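Local coordinates for UPF0678 fatty acid-binding protein-like protein ERS007657_00996 (Mycobacterium tuberculosis, PDB 6R3W), which binds heme b in a beta-barrel and probably acts as a peroxynitrite isomerase, converting peroxynitrite to nitrate, at residues G25-I30 with V148-Q153; T126-S131 with Y141-R146. All coordinates share one frame; numbering follows the deposited sequence. Where two conformers were deposited one is given.

Interaction 1: G25-I30 with V148-Q153. With HEM (protoporphyrin IX containing Fe), chain B.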
loop_
_atom_site.group_PDB
_atom_site.type_symbol
_atom_site.label_atom_id
_atom_site.label_comp_id
_atom_site.label_asym_id
_atom_site.label_seq_id
_atom_site.Cartn_x
_atom_site.Cartn_y
_atom_site.Cartn_z
ATOM N N GLY A 25 1.506 -14.186 0.588
ATOM C CA GLY A 25 0.434 -13.962 -0.376
ATOM C C GLY A 25 0.023 -15.207 -1.104
ATOM O O GLY A 25 0.664 -16.273 -0.963
ATOM N N LYS A 26 -1.022 -15.055 -1.875
ATOM C CA LYS A 26 -1.702 -16.178 -2.519
ATOM C C LYS A 26 -2.684 -15.621 -3.539
ATOM O O LYS A 26 -2.996 -14.413 -3.508
ATOM C CB LYS A 26 -2.397 -17.044 -1.460
ATOM C CG LYS A 26 -3.489 -16.357 -0.644
ATOM C CD LYS A 26 -4.314 -17.353 0.191
ATOM C CE LYS A 26 -5.366 -16.689 1.048
ATOM N NZ LYS A 26 -4.840 -16.366 2.384
ATOM N N TYR A 27 -3.156 -16.491 -4.401
ATOM C CA TYR A 27 -4.308 -16.211 -5.277
ATOM C C TYR A 27 -4.713 -17.518 -5.919
ATOM O O TYR A 27 -3.883 -18.407 -6.080
ATOM C CB TYR A 27 -3.983 -15.164 -6.352
ATOM C CG TYR A 27 -5.138 -14.248 -6.677
ATOM C CD1 TYR A 27 -5.735 -13.470 -5.693
ATOM C CD2 TYR A 27 -5.660 -14.176 -7.955
ATOM C CE1 TYR A 27 -6.831 -12.666 -5.965
ATOM C CE2 TYR A 27 -6.769 -13.385 -8.242
ATOM C CZ TYR A 27 -7.366 -12.627 -7.243
ATOM O OH TYR A 27 -8.482 -11.872 -7.512
ATOM N N PRO A 28 -5.972 -17.683 -6.354
ATOM C CA PRO A 28 -6.394 -19.006 -6.793
ATOM C C PRO A 28 -5.616 -19.509 -8.015
ATOM O O PRO A 28 -5.589 -20.709 -8.267
ATOM C CB PRO A 28 -7.868 -18.805 -7.099
ATOM C CG PRO A 28 -8.291 -17.786 -6.099
ATOM C CD PRO A 28 -7.124 -16.830 -6.034
ATOM N N THR A 29 -5.058 -18.587 -8.779
ATOM C CA THR A 29 -4.440 -18.887 -10.086
ATOM C C THR A 29 -2.937 -19.153 -9.943
ATOM O O THR A 29 -2.292 -19.439 -10.969
ATOM C CB THR A 29 -4.676 -17.718 -11.043
ATOM O OG1 THR A 29 -4.234 -16.546 -10.350
ATOM C CG2 THR A 29 -6.119 -17.586 -11.459
ATOM N N ILE A 30 -2.400 -19.041 -8.726
ATOM C CA ILE A 30 -0.930 -19.096 -8.491
ATOM C C ILE A 30 -0.643 -19.985 -7.293
ATOM O O ILE A 30 -1.572 -20.338 -6.560
ATOM C CB ILE A 30 -0.332 -17.694 -8.283
ATOM C CG1 ILE A 30 -0.797 -17.085 -6.951
ATOM C CG2 ILE A 30 -0.647 -16.791 -9.473
ATOM C CD1 ILE A 30 -0.218 -15.731 -6.630
ATOM N N VAL A 148 -8.248 -11.531 -12.956
ATOM C CA VAL A 148 -8.038 -12.787 -13.727
ATOM C C VAL A 148 -9.168 -13.784 -13.376
ATOM O O VAL A 148 -8.903 -14.995 -13.149
ATOM C CB VAL A 148 -6.613 -13.351 -13.531
ATOM C CG1 VAL A 148 -5.569 -12.419 -14.136
ATOM C CG2 VAL A 148 -6.278 -13.659 -12.075
ATOM N N GLY A 149 -10.416 -13.306 -13.404
ATOM C CA GLY A 149 -11.600 -14.155 -13.307
ATOM C C GLY A 149 -11.992 -14.494 -11.891
ATOM O O GLY A 149 -12.972 -15.230 -11.720
ATOM N N GLN A 150 -11.268 -13.993 -10.897
ATOM C CA GLN A 150 -11.506 -14.368 -9.486
ATOM C C GLN A 150 -12.194 -13.223 -8.759
ATOM O O GLN A 150 -11.893 -12.049 -9.003
ATOM C CB GLN A 150 -10.200 -14.726 -8.786
ATOM C CG GLN A 150 -9.292 -15.624 -9.610
ATOM C CD GLN A 150 -9.980 -16.896 -10.008
ATOM O OE1 GLN A 150 -10.521 -17.608 -9.167
ATOM N NE2 GLN A 150 -10.008 -17.152 -11.302
ATOM N N PRO A 151 -13.075 -13.531 -7.796
ATOM C CA PRO A 151 -13.710 -12.494 -6.993
ATOM C C PRO A 151 -12.694 -11.822 -6.053
ATOM O O PRO A 151 -11.680 -12.416 -5.721
ATOM C CB PRO A 151 -14.816 -13.233 -6.231
ATOM C CG PRO A 151 -14.297 -14.663 -6.152
ATOM C CD PRO A 151 -13.550 -14.883 -7.457
ATOM N N LEU A 152 -13.057 -10.649 -5.554
ATOM C CA LEU A 152 -12.259 -9.884 -4.583
ATOM C C LEU A 152 -11.908 -10.764 -3.392
ATOM O O LEU A 152 -12.837 -11.306 -2.744
ATOM C CB LEU A 152 -13.058 -8.664 -4.161
ATOM C CG LEU A 152 -12.352 -7.718 -3.190
ATOM C CD1 LEU A 152 -11.225 -6.954 -3.870
ATOM C CD2 LEU A 152 -13.355 -6.757 -2.548
ATOM N N GLN A 153 -10.629 -10.889 -3.085
ATOM C CA GLN A 153 -10.152 -11.784 -2.022
ATOM C C GLN A 153 -8.694 -11.458 -1.682
ATOM O O GLN A 153 -8.019 -10.799 -2.482
ATOM C CB GLN A 153 -10.311 -13.241 -2.441
ATOM C CG GLN A 153 -9.458 -13.619 -3.626
ATOM C CD GLN A 153 -9.789 -15.004 -4.096
ATOM O OE1 GLN A 153 -9.278 -15.990 -3.560
ATOM N NE2 GLN A 153 -10.667 -15.078 -5.094
HETATM C CHA HEM B . 0.757 -12.986 -8.910
HETATM C CHB HEM B . 3.797 -11.451 -5.522
HETATM C CHC HEM B . 1.445 -7.191 -5.282
HETATM C CHD HEM B . -1.299 -8.583 -9.047
HETATM C C1A HEM B . 1.787 -12.919 -8.007
HETATM C C2A HEM B . 2.777 -13.946 -7.832
HETATM C C3A HEM B . 3.630 -13.501 -6.885
HETATM C C4A HEM B . 3.171 -12.226 -6.463
HETATM C CMA HEM B . 4.867 -14.198 -6.392
HETATM C CAA HEM B . 2.846 -15.256 -8.580
HETATM C CBA HEM B . 4.019 -15.268 -9.553
HETATM C CGA HEM B . 3.850 -14.205 -10.584
HETATM O O1A HEM B . 4.728 -13.325 -10.707
HETATM O O2A HEM B . 2.862 -14.225 -11.345
HETATM C C1B HEM B . 3.377 -10.168 -5.124
HETATM C C2B HEM B . 4.054 -9.387 -4.137
HETATM C C3B HEM B . 3.371 -8.188 -4.027
HETATM C C4B HEM B . 2.298 -8.247 -5.030
HETATM C CMB HEM B . 5.284 -9.801 -3.365
HETATM C CAB HEM B . 3.586 -7.043 -3.114
HETATM C CBB HEM B . 4.081 -7.203 -1.904
HETATM C C1C HEM B . 0.516 -7.184 -6.326
HETATM C C2C HEM B . -0.312 -6.094 -6.673
HETATM C C3C HEM B . -1.031 -6.468 -7.778
HETATM C C4C HEM B . -0.713 -7.846 -8.046
HETATM C CMC HEM B . -0.349 -4.794 -5.936
HETATM C CAC HEM B . -1.940 -5.658 -8.619
HETATM C CBC HEM B . -1.639 -4.407 -8.988
HETATM C C1D HEM B . -1.000 -9.921 -9.270
HETATM C C2D HEM B . -1.640 -10.717 -10.327
HETATM C C3D HEM B . -1.068 -11.922 -10.296
HETATM C C4D HEM B . -0.079 -11.897 -9.199
HETATM C CMD HEM B . -2.673 -10.234 -11.307
HETATM C CAD HEM B . -1.101 -12.904 -11.434
HETATM C CBD HEM B . -2.124 -13.921 -11.213
HETATM C CGD HEM B . -2.178 -14.867 -12.416
HETATM O O1D HEM B . -1.325 -14.977 -13.360
HETATM O O2D HEM B . -3.119 -15.530 -12.454
HETATM N NA HEM B . 2.076 -11.860 -7.160
HETATM N NB HEM B . 2.353 -9.453 -5.627
HETATM N NC HEM B . 0.236 -8.251 -7.138
HETATM N ND HEM B . -0.051 -10.667 -8.616
HETATM FE FE HEM B . 1.081 -10.113 -7.117
HETATM O O HOH W 1 2.501 -9.341 -8.531
#

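Interaction 2: T126-S131 with Y141-R146. With HEM (protoporphyrin IX containing Fe), chain B.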
loop_
_atom_site.group_PDB
_atom_site.type_symbol
_atom_site.label_atom_id
_atom_site.label_comp_id
_atom_site.label_asym_id
_atom_site.label_seq_id
_atom_site.Cartn_x
_atom_site.Cartn_y
_atom_site.Cartn_z
ATOM N N THR A 126 -8.934 -5.738 -11.806
ATOM C CA THR A 126 -10.079 -4.820 -11.865
ATOM C C THR A 126 -10.396 -4.153 -10.535
ATOM O O THR A 126 -11.100 -3.160 -10.567
ATOM C CB THR A 126 -11.318 -5.493 -12.453
ATOM O OG1 THR A 126 -11.757 -6.549 -11.603
ATOM C CG2 THR A 126 -11.081 -5.999 -13.856
ATOM N N ALA A 127 -9.963 -4.699 -9.399
ATOM C CA ALA A 127 -10.141 -3.967 -8.123
ATOM C C ALA A 127 -9.033 -4.319 -7.149
ATOM O O ALA A 127 -8.580 -5.477 -7.124
ATOM C CB ALA A 127 -11.502 -4.219 -7.510
ATOM N N LEU A 128 -8.690 -3.347 -6.309
ATOM C CA LEU A 128 -7.746 -3.516 -5.189
ATOM C C LEU A 128 -8.286 -2.791 -3.971
ATOM O O LEU A 128 -8.726 -1.632 -4.111
ATOM C CB LEU A 128 -6.378 -2.957 -5.583
ATOM C CG LEU A 128 -5.687 -3.697 -6.719
ATOM C CD1 LEU A 128 -4.589 -2.847 -7.342
ATOM C CD2 LEU A 128 -5.150 -5.037 -6.263
ATOM N N ASP A 129 -8.263 -3.472 -2.837
ATOM C CA ASP A 129 -8.622 -2.897 -1.532
ATOM C C ASP A 129 -7.419 -3.034 -0.608
ATOM O O ASP A 129 -6.780 -4.101 -0.603
ATOM C CB ASP A 129 -9.790 -3.637 -0.872
ATOM C CG ASP A 129 -11.171 -3.478 -1.496
ATOM O OD1 ASP A 129 -11.280 -3.017 -2.643
ATOM O OD2 ASP A 129 -12.139 -3.906 -0.822
ATOM N N ARG A 130 -7.126 -1.995 0.146
ATOM C CA ARG A 130 -6.047 -2.002 1.159
ATOM C C ARG A 130 -6.602 -1.598 2.528
ATOM O O ARG A 130 -7.311 -0.583 2.631
ATOM C CB ARG A 130 -4.926 -1.063 0.728
ATOM C CG ARG A 130 -4.133 -1.558 -0.476
ATOM C CD ARG A 130 -3.163 -0.503 -0.956
ATOM N NE ARG A 130 -2.596 -0.827 -2.252
ATOM C CZ ARG A 130 -1.319 -1.074 -2.494
ATOM N NH1 ARG A 130 -0.417 -1.085 -1.517
ATOM N NH2 ARG A 130 -0.939 -1.342 -3.719
ATOM N N SER A 131 -6.197 -2.345 3.546
ATOM C CA SER A 131 -6.429 -2.035 4.967
ATOM C C SER A 131 -5.070 -1.925 5.669
ATOM O O SER A 131 -4.364 -2.910 5.704
ATOM C CB SER A 131 -7.299 -3.097 5.583
ATOM O OG SER A 131 -7.573 -2.804 6.932
ATOM N N TYR A 141 -0.735 -4.640 7.128
ATOM C CA TYR A 141 -1.757 -4.419 6.103
ATOM C C TYR A 141 -2.232 -5.748 5.554
ATOM O O TYR A 141 -1.520 -6.768 5.604
ATOM C CB TYR A 141 -1.226 -3.534 4.979
ATOM C CG TYR A 141 -0.164 -4.154 4.114
ATOM C CD1 TYR A 141 -0.487 -5.018 3.078
ATOM C CD2 TYR A 141 1.179 -3.885 4.343
ATOM C CE1 TYR A 141 0.493 -5.613 2.302
ATOM C CE2 TYR A 141 2.174 -4.453 3.568
ATOM C CZ TYR A 141 1.828 -5.326 2.540
ATOM O OH TYR A 141 2.775 -5.907 1.757
ATOM N N SER A 142 -3.397 -5.675 4.944
ATOM C CA SER A 142 -3.873 -6.695 3.997
ATOM C C SER A 142 -4.318 -6.024 2.712
ATOM O O SER A 142 -4.818 -4.873 2.754
ATOM C CB SER A 142 -4.960 -7.561 4.583
ATOM O OG SER A 142 -6.186 -6.862 4.683
ATOM N N LEU A 143 -4.116 -6.723 1.610
ATOM C CA LEU A 143 -4.540 -6.271 0.275
ATOM C C LEU A 143 -5.415 -7.348 -0.322
ATOM O O LEU A 143 -5.000 -8.514 -0.369
ATOM C CB LEU A 143 -3.319 -5.948 -0.594
ATOM C CG LEU A 143 -3.633 -5.495 -2.018
ATOM C CD1 LEU A 143 -2.559 -4.537 -2.512
ATOM C CD2 LEU A 143 -3.768 -6.679 -2.961
ATOM N N GLN A 144 -6.590 -6.945 -0.744
ATOM C CA GLN A 144 -7.491 -7.827 -1.508
ATOM C C GLN A 144 -7.517 -7.398 -2.976
ATOM O O GLN A 144 -7.353 -6.193 -3.275
ATOM C CB GLN A 144 -8.883 -7.848 -0.889
ATOM C CG GLN A 144 -8.890 -8.372 0.530
ATOM C CD GLN A 144 -10.254 -8.868 0.922
ATOM O OE1 GLN A 144 -11.270 -8.205 0.684
ATOM N NE2 GLN A 144 -10.286 -10.015 1.585
ATOM N N MET A 145 -7.675 -8.362 -3.847
ATOM C CA MET A 145 -7.607 -8.155 -5.300
ATOM C C MET A 145 -8.761 -8.889 -5.978
ATOM O O MET A 145 -9.050 -10.021 -5.613
ATOM C CB MET A 145 -6.273 -8.666 -5.824
ATOM C CG MET A 145 -6.115 -8.535 -7.311
ATOM S SD MET A 145 -4.410 -8.783 -7.853
ATOM C CE MET A 145 -4.175 -10.532 -7.515
ATOM N N ARG A 146 -9.353 -8.252 -6.975
ATOM C CA ARG A 146 -10.277 -8.846 -7.958
ATOM C C ARG A 146 -9.555 -8.830 -9.298
ATOM O O ARG A 146 -9.169 -7.744 -9.752
ATOM C CB ARG A 146 -11.571 -8.032 -8.015
ATOM C CG ARG A 146 -12.672 -8.631 -8.876
ATOM C CD ARG A 146 -13.940 -7.768 -8.861
ATOM N NE ARG A 146 -13.753 -6.505 -9.569
ATOM C CZ ARG A 146 -14.359 -5.342 -9.260
ATOM N NH1 ARG A 146 -15.059 -5.204 -8.149
ATOM N NH2 ARG A 146 -14.216 -4.297 -10.060
HETATM C CHA HEM B . 0.757 -12.986 -8.910
HETATM C CHB HEM B . 3.797 -11.451 -5.522
HETATM C CHC HEM B . 1.445 -7.191 -5.282
HETATM C CHD HEM B . -1.299 -8.583 -9.047
HETATM C C1A HEM B . 1.787 -12.919 -8.007
HETATM C C2A HEM B . 2.777 -13.946 -7.832
HETATM C C3A HEM B . 3.630 -13.501 -6.885
HETATM C C4A HEM B . 3.171 -12.226 -6.463
HETATM C CMA HEM B . 4.867 -14.198 -6.392
HETATM C CAA HEM B . 2.846 -15.256 -8.580
HETATM C CBA HEM B . 4.019 -15.268 -9.553
HETATM C CGA HEM B . 3.850 -14.205 -10.584
HETATM O O1A HEM B . 4.728 -13.325 -10.707
HETATM O O2A HEM B . 2.862 -14.225 -11.345
HETATM C C1B HEM B . 3.377 -10.168 -5.124
HETATM C C2B HEM B . 4.054 -9.387 -4.137
HETATM C C3B HEM B . 3.371 -8.188 -4.027
HETATM C C4B HEM B . 2.298 -8.247 -5.030
HETATM C CMB HEM B . 5.284 -9.801 -3.365
HETATM C CAB HEM B . 3.586 -7.043 -3.114
HETATM C CBB HEM B . 4.081 -7.203 -1.904
HETATM C C1C HEM B . 0.516 -7.184 -6.326
HETATM C C2C HEM B . -0.312 -6.094 -6.673
HETATM C C3C HEM B . -1.031 -6.468 -7.778
HETATM C C4C HEM B . -0.713 -7.846 -8.046
HETATM C CMC HEM B . -0.349 -4.794 -5.936
HETATM C CAC HEM B . -1.940 -5.658 -8.619
HETATM C CBC HEM B . -1.639 -4.407 -8.988
HETATM C C1D HEM B . -1.000 -9.921 -9.270
HETATM C C2D HEM B . -1.640 -10.717 -10.327
HETATM C C3D HEM B . -1.068 -11.922 -10.296
HETATM C C4D HEM B . -0.079 -11.897 -9.199
HETATM C CMD HEM B . -2.673 -10.234 -11.307
HETATM C CAD HEM B . -1.101 -12.904 -11.434
HETATM C CBD HEM B . -2.124 -13.921 -11.213
HETATM C CGD HEM B . -2.178 -14.867 -12.416
HETATM O O1D HEM B . -1.325 -14.977 -13.360
HETATM O O2D HEM B . -3.119 -15.530 -12.454
HETATM N NA HEM B . 2.076 -11.860 -7.160
HETATM N NB HEM B . 2.353 -9.453 -5.627
HETATM N NC HEM B . 0.236 -8.251 -7.138
HETATM N ND HEM B . -0.051 -10.667 -8.616
HETATM FE FE HEM B . 1.081 -10.113 -7.117
HETATM O O HOH W 2 -11.762 -5.660 1.097
HETATM O O HOH W 1 2.501 -9.341 -8.531
#

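Interaction 1: G25-I30 with V148-Q153
The phenol ring of Y27 packs against V148, Q150 and Q153, with no hydrogen bond between the two segments. V148 CG2 comes to its edge, 3.9 Å from Y27 CE2, and Q153 CG sits obliquely, 3.6 Å from Y27 CE1. The hydroxyl of Y27 finds its polar partner outside, in M145 O of strand 138-147.

Q150 can be followed outward. Its CB lies 3.6 Å from Y27 OH, and CG is equally close to Y27 CE2. A bend at chi2 (-57°) then turns the amide back over the P28-T29 corner: OE1 approaches P28 CB, while NE2 passes T29 CG2 and reaches V148 O at 3.0 Å in a nearly straight bond. That bond holds the amide 84° from the plane of the Y27 ring. Q153 likewise fixes its amide on P151 O, and its OE1 rests 3.3 Å from P28 CG.

T29, within the type I turn from Y27 to I30, gives its OG1 proton to heme O2D at 2.6 Å, and V148 CG2 flanks the same propionate oxygen. The loop after strand 17-25 and the irregular link between strands 138-147 and 153-162 thus meet at the propionate edge of the heme cleft of a nitrobindin barrel.

Interaction 2: T126-S131 with Y141-R146
With CG anti to the backbone N (chi1 -173°), R146 runs out across the T126 side chain at about a right angle, and a bend at chi3 (70°) lays its guanidinium over A127. A127 CB sits over the centre of one guanidinium face, 3.5 Å from R146 CZ. At the edge of the same group, R146 NE gives a nearly straight bond to T126 OG1 at 2.9 Å, so the group is held both by its face and by its rim. Two backbone donors, T126 N and A127 N, share R146 O, the mark of a classic beta bulge.

Beyond the bulge the segments form a regular antiparallel hairpin ladder within the ten-stranded barrel of the calycin clan. D129 and Q144, and then S131 and S142, are hydrogen-bonded pairs; L128-M145 and R130-L143 are non-hydrogen-bonded pairs whose side chains point into the barrel.

L128 and M145 lie side by side, with L128 CD2 3.8 Å from M145 CG. M145 reaches on to the heme, its SD 3.3 Å from HEM CHD, while L128 CD1 touches the vinyl carbon HEM CBC. Next along, L143 CD1 sits centrally over one face of the R130 guanidinium, 3.7 Å from CZ. This buried charge forms salt bridges with E67, E91 and E93, which probably offset it. On the other face of the sheet, water 2 donates to D129 OD2 at 2.6 Å and, in one of two conformers of Q144, to Q144 OE1; in that conformer Q144 NE2 bonds D154. The D129 carboxylate also meets R111 and S109.

From the N terminus, strand 17-25 leads into the loop 25-30, whose partner, 148-153, comes more than a hundred residues later; interaction 1 therefore closes a long loop containing most of the barrel strands. Interaction 2 is nested inside it, a local hairpin contact between strands 125-135 and 138-147. The second of these strands runs directly into 148-153. The two contacts also touch in space, where Q153 O meets M145 N in a probable hydrogen bond. Together they tie the first loop to the hairpin and to the start of strand 153-162, with both interactions reaching the same heme.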